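Local coordinates for protein succinyl-CoA ligase (ADP-forming) subunit alpha (Methanosaeta concilii, PDB 6HXI) that belongs to the succinyl-CoA ligase family and combines a coenzyme A-binding part with a helical part related to the citrate synthase C-terminal domain, at residues L378-L390 / E396-I409. Numbering follows the deposited sequence.
Sequences LDRKMGIGGVIGL and ELPEYAAHFIELVI
Gly385 and Ala402 show how glycine lets two crossing helices share backbone contact: their CA atoms lie 4.0 Å apart in a glycine-lined helix–helix crossing whose second helix belongs to the citrate synthase-like part. The axes of helices 383-390 and 399-409 approach to 7.2 Å at 105°. Gly385 CA donates a CA-H...O contact to Ala402 O at 3.4 Å, while the Ala402 methyl rests over the Gly386 amide. Beside this touch, the Glu406 carboxylate receives Gly385 N through OE1, on its anti side and nearly straight (2.7 Å, 174°), so the other helix satisfies a first-turn amide of helix 383-390; the nearby helix start would probably favour the charged carboxylate. Leu397 CD1 lies against Gly389 CA, again where no side chain intervenes. Farther along the crossing, Ile388 CD1 meets Ile409 CD1 tip to tip at 3.7 Å, and the Ile388 and Ile405 side chains run oppositely past each other; helix 571-594 packs on this group through Leu575, Leu578 and Ile582. At the outer end, Glu396 turns its CG anti to its N (chi1 -171°) and extends across Met382 CE to a salt bridge in which NH1 of poorly ordered Arg380 meets the syn side of OE1 at 2.8 Å, the flat groups steeply inclined, while Ile616 of a third subunit packs on Leu390. A bridging water donates to Gly386 O at 2.7 Å and accepts from Leu397 N at 3.0 Å.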
ATOM      1  N   LEU B 378      21.486 -22.963  -1.004  1.00 30.06           N
ATOM      2  CA  LEU B 378      21.743 -22.935  -2.446  1.00 30.25           C
ATOM      3  C   LEU B 378      22.585 -24.076  -2.934  1.00 35.82           C
ATOM      4  O   LEU B 378      22.265 -24.635  -3.989  1.00 35.56           O
ATOM      5  CB  LEU B 378      22.349 -21.592  -2.834  1.00 30.68           C
ATOM      6  CG  LEU B 378      21.495 -20.373  -2.492  1.00 33.47           C
ATOM      7  CD1 LEU B 378      22.330 -19.147  -2.543  1.00 34.24           C
ATOM      8  CD2 LEU B 378      20.379 -20.275  -3.442  1.00 33.58           C
ATOM      9  N   ASP B 379      23.610 -24.515  -2.134  1.00 33.74           N
ATOM     10  CA  ASP B 379      24.383 -25.687  -2.560  1.00 35.57           C
ATOM     11  C   ASP B 379      23.506 -26.925  -2.587  1.00 40.35           C
ATOM     12  O   ASP B 379      23.738 -27.783  -3.428  1.00 42.59           O
ATOM     13  CB  ASP B 379      25.622 -25.931  -1.672  1.00 38.30           C
ATOM     14  CG  ASP B 379      26.739 -24.920  -1.793  1.00 57.74           C
ATOM     15  OD1 ASP B 379      26.684 -24.074  -2.727  1.00 59.12           O
ATOM     16  OD2 ASP B 379      27.658 -24.938  -0.922  1.00 70.78           O
ATOM     17  N   ARG B 380      22.456 -26.992  -1.724  1.00 34.23           N
ATOM     18  CA  ARG B 380      21.560 -28.146  -1.664  1.00 32.19           C
ATOM     19  C   ARG B 380      20.396 -28.051  -2.612  1.00 35.27           C
ATOM     20  O   ARG B 380      19.559 -28.959  -2.650  1.00 35.07           O
ATOM     21  CB  ARG B 380      21.103 -28.441  -0.232  1.00 36.88           C
ATOM     22  CG  ARG B 380      22.230 -29.116   0.595  1.00 41.67           C
ATOM     23  CD  ARG B 380      22.129 -28.794   2.081  1.00 67.98           C
ATOM     24  NE  ARG B 380      21.050 -29.516   2.760  1.00 90.97           N
ATOM     25  CZ  ARG B 380      21.243 -30.514   3.620  1.00119.16           C
ATOM     26  NH1 ARG B 380      20.209 -31.111   4.196  1.00116.04           N
ATOM     27  NH2 ARG B 380      22.475 -30.919   3.915  1.00105.08           N
ATOM     28  N   LYS B 381      20.331 -26.969  -3.408  1.00 31.60           N
ATOM     29  CA  LYS B 381      19.265 -26.764  -4.403  1.00 30.22           C
ATOM     30  C   LYS B 381      17.872 -26.892  -3.796  1.00 36.09           C
ATOM     31  O   LYS B 381      16.981 -27.475  -4.399  1.00 35.91           O
ATOM     32  CB  LYS B 381      19.440 -27.703  -5.600  1.00 31.28           C
ATOM     33  CG  LYS B 381      20.841 -27.742  -6.178  1.00 40.42           C
ATOM     34  CD  LYS B 381      21.228 -26.549  -7.040  1.00 43.43           C
ATOM     35  CE  LYS B 381      22.657 -26.695  -7.512  1.00 59.34           C
ATOM     36  NZ  LYS B 381      22.781 -27.791  -8.520  1.00 58.82           N
ATOM     37  N   MET B 382      17.693 -26.338  -2.584  1.00 34.51           N
ATOM     38  CA  MET B 382      16.420 -26.310  -1.852  1.00 33.92           C
ATOM     39  C   MET B 382      15.319 -25.609  -2.637  1.00 33.33           C
ATOM     40  O   MET B 382      14.145 -25.910  -2.448  1.00 35.69           O
ATOM     41  CB  MET B 382      16.610 -25.667  -0.459  1.00 35.96           C
ATOM     42  CG  MET B 382      17.406 -26.614   0.474  1.00 40.69           C
ATOM     43  SD  MET B 382      17.385 -26.085   2.200  1.00 44.68           S
ATOM     44  CE  MET B 382      15.626 -26.310   2.579  1.00 39.50           C
ATOM     45  N   GLY B 383      15.721 -24.718  -3.529  1.00 27.20           N
ATOM     46  CA  GLY B 383      14.811 -23.994  -4.394  1.00 27.79           C
ATOM     47  C   GLY B 383      13.992 -22.963  -3.636  1.00 30.81           C
ATOM     48  O   GLY B 383      14.063 -22.872  -2.408  1.00 29.27           O
ATOM     49  N   ILE B 384      13.143 -22.241  -4.371  1.00 25.70           N
ATOM     50  CA  ILE B 384      12.268 -21.235  -3.822  1.00 22.95           C
ATOM     51  C   ILE B 384      11.308 -21.873  -2.813  1.00 29.87           C
ATOM     52  O   ILE B 384      11.105 -21.295  -1.747  1.00 29.82           O
ATOM     53  CB  ILE B 384      11.559 -20.408  -4.941  1.00 24.45           C
ATOM     54  CG1 ILE B 384      12.605 -19.593  -5.756  1.00 25.35           C
ATOM     55  CG2 ILE B 384      10.504 -19.468  -4.367  1.00 23.28           C
ATOM     56  CD1 ILE B 384      12.116 -19.107  -7.113  1.00 23.56           C
ATOM     57  N   GLY B 385      10.777 -23.065  -3.116  1.00 28.09           N
ATOM     58  CA  GLY B 385       9.869 -23.772  -2.214  1.00 28.33           C
ATOM     59  C   GLY B 385      10.535 -24.092  -0.889  1.00 30.87           C
ATOM     60  O   GLY B 385       9.906 -23.956   0.143  1.00 28.63           O
ATOM     61  N   GLY B 386      11.821 -24.487  -0.937  1.00 28.85           N
ATOM     62  CA  GLY B 386      12.624 -24.793   0.235  1.00 27.89           C
ATOM     63  C   GLY B 386      12.897 -23.547   1.053  1.00 31.42           C
ATOM     64  O   GLY B 386      12.865 -23.605   2.268  1.00 33.06           O
ATOM     65  N   VAL B 387      13.169 -22.416   0.388  1.00 25.97           N
ATOM     66  CA  VAL B 387      13.413 -21.129   1.032  1.00 25.00           C
ATOM     67  C   VAL B 387      12.122 -20.650   1.773  1.00 26.06           C
ATOM     68  O   VAL B 387      12.199 -20.192   2.903  1.00 21.68           O
ATOM     69  CB  VAL B 387      13.985 -20.064   0.051  1.00 27.19           C
ATOM     70  CG1 VAL B 387      13.878 -18.659   0.636  1.00 25.92           C
ATOM     71  CG2 VAL B 387      15.422 -20.364  -0.310  1.00 26.12           C
ATOM     72  N   ILE B 388      10.961 -20.843   1.170  1.00 23.56           N
ATOM     73  CA  ILE B 388       9.675 -20.520   1.800  1.00 24.11           C
ATOM     74  C   ILE B 388       9.454 -21.471   2.987  1.00 30.37           C
ATOM     75  O   ILE B 388       9.024 -21.023   4.033  1.00 31.08           O
ATOM     76  CB  ILE B 388       8.549 -20.597   0.724  1.00 26.18           C
ATOM     77  CG1 ILE B 388       8.675 -19.389  -0.261  1.00 25.90           C
ATOM     78  CG2 ILE B 388       7.164 -20.700   1.353  1.00 22.76           C
ATOM     79  CD1 ILE B 388       7.784 -19.407  -1.536  1.00 26.53           C
ATOM     80  N   GLY B 389       9.806 -22.756   2.836  1.00 26.02           N
ATOM     81  CA  GLY B 389       9.714 -23.718   3.920  1.00 25.22           C
ATOM     82  C   GLY B 389      10.485 -23.248   5.132  1.00 28.93           C
ATOM     83  O   GLY B 389       9.962 -23.268   6.248  1.00 30.50           O
ATOM     84  N   LEU B 390      11.693 -22.732   4.918  1.00 24.55           N
ATOM     85  CA  LEU B 390      12.523 -22.230   6.028  1.00 24.67           C
ATOM     86  C   LEU B 390      12.019 -20.935   6.625  1.00 28.99           C
ATOM     87  O   LEU B 390      11.825 -20.842   7.844  1.00 27.90           O
ATOM     88  CB  LEU B 390      13.980 -22.033   5.558  1.00 24.49           C
ATOM     89  CG  LEU B 390      14.763 -23.297   5.165  1.00 27.22           C
ATOM     90  CD1 LEU B 390      16.080 -22.899   4.491  1.00 24.10           C
ATOM     91  CD2 LEU B 390      15.047 -24.170   6.395  1.00 30.08           C
ATOM     92  N   GLU B 396      12.617 -27.760   7.027  1.00 30.31           N
ATOM     93  CA  GLU B 396      13.373 -28.260   5.896  1.00 30.90           C
ATOM     94  C   GLU B 396      12.359 -29.209   5.280  1.00 33.87           C
ATOM     95  O   GLU B 396      12.083 -30.257   5.836  1.00 33.36           O
ATOM     96  CB  GLU B 396      14.652 -28.983   6.352  1.00 31.81           C
ATOM     97  CG  GLU B 396      15.547 -29.319   5.163  1.00 40.74           C
ATOM     98  CD  GLU B 396      17.019 -29.610   5.414  1.00 64.28           C
ATOM     99  OE1 GLU B 396      17.746 -29.803   4.409  1.00 59.06           O
ATOM    100  OE2 GLU B 396      17.452 -29.627   6.593  1.00 51.18           O
ATOM    101  N   LEU B 397      11.672 -28.754   4.233  1.00 29.67           N
ATOM    102  CA  LEU B 397      10.559 -29.547   3.697  1.00 27.99           C
ATOM    103  C   LEU B 397      11.038 -30.632   2.810  1.00 31.06           C
ATOM    104  O   LEU B 397      12.023 -30.425   2.105  1.00 29.31           O
ATOM    105  CB  LEU B 397       9.591 -28.644   2.893  1.00 27.11           C
ATOM    106  CG  LEU B 397       8.789 -27.603   3.666  1.00 29.78           C
ATOM    107  CD1 LEU B 397       8.129 -26.712   2.723  1.00 31.17           C
ATOM    108  CD2 LEU B 397       7.725 -28.279   4.553  1.00 28.55           C
ATOM    109  N   PRO B 398      10.272 -31.749   2.700  1.00 28.86           N
ATOM    110  CA  PRO B 398      10.654 -32.776   1.719  1.00 30.51           C
ATOM    111  C   PRO B 398      10.484 -32.230   0.308  1.00 32.30           C
ATOM    112  O   PRO B 398       9.735 -31.265   0.104  1.00 29.72           O
ATOM    113  CB  PRO B 398       9.714 -33.949   2.019  1.00 33.38           C
ATOM    114  CG  PRO B 398       8.664 -33.423   2.903  1.00 36.28           C
ATOM    115  CD  PRO B 398       9.041 -32.102   3.446  1.00 30.50           C
ATOM    116  N   GLU B 399      11.196 -32.812  -0.648  1.00 31.17           N
ATOM    117  CA  GLU B 399      11.169 -32.428  -2.071  1.00 32.66           C
ATOM    118  C   GLU B 399       9.761 -32.270  -2.660  1.00 34.63           C
ATOM    119  O   GLU B 399       9.525 -31.253  -3.299  1.00 34.19           O
ATOM    120  CB  GLU B 399      12.018 -33.394  -2.934  1.00 36.14           C
ATOM    121  CG  GLU B 399      13.509 -33.190  -2.641  1.00 60.02           C
ATOM    122  CD  GLU B 399      14.522 -34.031  -3.390  1.00 85.62           C
ATOM    123  OE1 GLU B 399      14.329 -34.248  -4.610  1.00 72.20           O
ATOM    124  OE2 GLU B 399      15.547 -34.407  -2.772  1.00 84.48           O
ATOM    125  N   TYR B 400       8.814 -33.201  -2.394  1.00 30.60           N
ATOM    126  CA  TYR B 400       7.456 -33.071  -2.910  1.00 29.35           C
ATOM    127  C   TYR B 400       6.711 -31.848  -2.354  1.00 31.88           C
ATOM    128  O   TYR B 400       5.859 -31.294  -3.047  1.00 31.02           O
ATOM    129  CB  TYR B 400       6.596 -34.356  -2.723  1.00 30.75           C
ATOM    130  CG  TYR B 400       6.195 -34.580  -1.279  1.00 32.47           C
ATOM    131  CD1 TYR B 400       7.030 -35.264  -0.408  1.00 36.48           C
ATOM    132  CD2 TYR B 400       5.041 -33.995  -0.754  1.00 32.56           C
ATOM    133  CE1 TYR B 400       6.699 -35.432   0.927  1.00 37.13           C
ATOM    134  CE2 TYR B 400       4.746 -34.075   0.612  1.00 32.58           C
ATOM    135  CZ  TYR B 400       5.584 -34.798   1.446  1.00 35.53           C
ATOM    136  OH  TYR B 400       5.313 -35.030   2.772  1.00 35.46           O
ATOM    137  N   ALA B 401       6.978 -31.471  -1.094  1.00 27.95           N
ATOM    138  CA  ALA B 401       6.326 -30.311  -0.480  1.00 27.04           C
ATOM    139  C   ALA B 401       6.892 -28.989  -1.094  1.00 30.30           C
ATOM    140  O   ALA B 401       6.125 -28.139  -1.524  1.00 30.24           O
ATOM    141  CB  ALA B 401       6.511 -30.343   1.049  1.00 27.34           C
ATOM    142  N   ALA B 402       8.227 -28.850  -1.183  1.00 28.35           N
ATOM    143  CA  ALA B 402       8.879 -27.668  -1.765  1.00 28.90           C
ATOM    144  C   ALA B 402       8.479 -27.510  -3.253  1.00 32.50           C
ATOM    145  O   ALA B 402       8.210 -26.407  -3.673  1.00 30.02           O
ATOM    146  CB  ALA B 402      10.396 -27.803  -1.631  1.00 29.88           C
ATOM    147  N   HIS B 403       8.366 -28.609  -4.018  1.00 31.35           N
ATOM    148  CA  HIS B 403       7.937 -28.532  -5.411  1.00 34.07           C
ATOM    149  C   HIS B 403       6.473 -28.176  -5.526  1.00 33.61           C
ATOM    150  O   HIS B 403       6.096 -27.515  -6.478  1.00 33.10           O
ATOM    151  CB  HIS B 403       8.221 -29.845  -6.153  1.00 39.18           C
ATOM    152  CG  HIS B 403       7.975 -29.775  -7.634  1.00 48.10           C
ATOM    153  ND1 HIS B 403       6.703 -30.028  -8.182  1.00 53.27           N
ATOM    154  CD2 HIS B 403       8.837 -29.521  -8.648  1.00 53.38           C
ATOM    155  CE1 HIS B 403       6.845 -29.932  -9.500  1.00 54.20           C
ATOM    156  NE2 HIS B 403       8.107 -29.638  -9.835  1.00 54.67           N
ATOM    157  N   PHE B 404       5.641 -28.622  -4.584  1.00 28.56           N
ATOM    158  CA  PHE B 404       4.240 -28.257  -4.568  1.00 26.87           C
ATOM    159  C   PHE B 404       4.083 -26.749  -4.382  1.00 29.21           C
ATOM    160  O   PHE B 404       3.305 -26.124  -5.090  1.00 26.66           O
ATOM    161  CB  PHE B 404       3.478 -29.033  -3.486  1.00 28.89           C
ATOM    162  CG  PHE B 404       2.000 -28.794  -3.535  1.00 30.05           C
ATOM    163  CD1 PHE B 404       1.222 -29.338  -4.555  1.00 33.34           C
ATOM    164  CD2 PHE B 404       1.384 -27.972  -2.599  1.00 31.15           C
ATOM    165  CE1 PHE B 404      -0.160 -29.071  -4.623  1.00 33.09           C
ATOM    166  CE2 PHE B 404      -0.003 -27.723  -2.663  1.00 34.57           C
ATOM    167  CZ  PHE B 404      -0.752 -28.251  -3.685  1.00 31.95           C
ATOM    168  N   ILE B 405       4.863 -26.153  -3.463  1.00 26.52           N
ATOM    169  CA  ILE B 405       4.837 -24.711  -3.220  1.00 25.34           C
ATOM    170  C   ILE B 405       5.164 -23.963  -4.514  1.00 28.73           C
ATOM    171  O   ILE B 405       4.433 -23.037  -4.878  1.00 26.97           O
ATOM    172  CB  ILE B 405       5.787 -24.308  -2.054  1.00 26.65           C
ATOM    173  CG1 ILE B 405       5.208 -24.824  -0.706  1.00 26.51           C
ATOM    174  CG2 ILE B 405       5.984 -22.753  -2.033  1.00 22.85           C
ATOM    175  CD1 ILE B 405       6.195 -24.766   0.467  1.00 34.62           C
ATOM    176  N   GLU B 406       6.202 -24.421  -5.230  1.00 25.36           N
ATOM    177  CA  GLU B 406       6.620 -23.809  -6.492  1.00 24.54           C
ATOM    178  C   GLU B 406       5.582 -24.013  -7.604  1.00 29.51           C
ATOM    179  O   GLU B 406       5.401 -23.123  -8.425  1.00 27.85           O
ATOM    180  CB  GLU B 406       7.966 -24.352  -6.910  1.00 25.61           C
ATOM    181  CG  GLU B 406       9.072 -23.923  -5.933  1.00 36.81           C
ATOM    182  CD  GLU B 406      10.482 -24.318  -6.338  1.00 55.58           C
ATOM    183  OE1 GLU B 406      11.366 -24.381  -5.456  1.00 52.31           O
ATOM    184  OE2 GLU B 406      10.714 -24.534  -7.547  1.00 64.80           O
ATOM    185  N   LEU B 407       4.865 -25.168  -7.600  1.00 26.56           N
ATOM    186  CA  LEU B 407       3.796 -25.435  -8.567  1.00 28.03           C
ATOM    187  C   LEU B 407       2.632 -24.456  -8.356  1.00 27.01           C
ATOM    188  O   LEU B 407       2.128 -23.926  -9.324  1.00 26.95           O
ATOM    189  CB  LEU B 407       3.343 -26.887  -8.418  1.00 30.63           C
ATOM    190  CG  LEU B 407       2.231 -27.477  -9.302  1.00 38.30           C
ATOM    191  CD1 LEU B 407       2.623 -27.436 -10.802  1.00 41.61           C
ATOM    192  CD2 LEU B 407       2.010 -28.991  -8.922  1.00 37.96           C
ATOM    193  N   VAL B 408       2.205 -24.249  -7.106  1.00 22.22           N
ATOM    194  CA  VAL B 408       1.121 -23.348  -6.723  1.00 23.03           C
ATOM    195  C   VAL B 408       1.456 -21.909  -7.194  1.00 29.93           C
ATOM    196  O   VAL B 408       0.606 -21.281  -7.803  1.00 30.18           O
ATOM    197  CB  VAL B 408       0.845 -23.406  -5.199  1.00 25.23           C
ATOM    198  CG1 VAL B 408      -0.034 -22.218  -4.752  1.00 22.85           C
ATOM    199  CG2 VAL B 408       0.226 -24.742  -4.826  1.00 24.20           C
ATOM    200  N   ILE B 409       2.707 -21.430  -6.944  1.00 23.26           N
ATOM    201  CA  ILE B 409       3.180 -20.115  -7.379  1.00 21.11           C
ATOM    202  C   ILE B 409       3.021 -19.928  -8.879  1.00 25.04           C
ATOM    203  O   ILE B 409       2.521 -18.898  -9.297  1.00 26.52           O
ATOM    204  CB  ILE B 409       4.625 -19.858  -6.891  1.00 22.65           C
ATOM    205  CG1 ILE B 409       4.657 -19.725  -5.402  1.00 21.07           C
ATOM    206  CG2 ILE B 409       5.263 -18.623  -7.543  1.00 22.68           C
ATOM    207  CD1 ILE B 409       6.144 -19.714  -4.797  1.00 19.25           C
TER
HETATM  208  O   HOH W   1      12.358 -26.010   3.371  1.00 29.24           O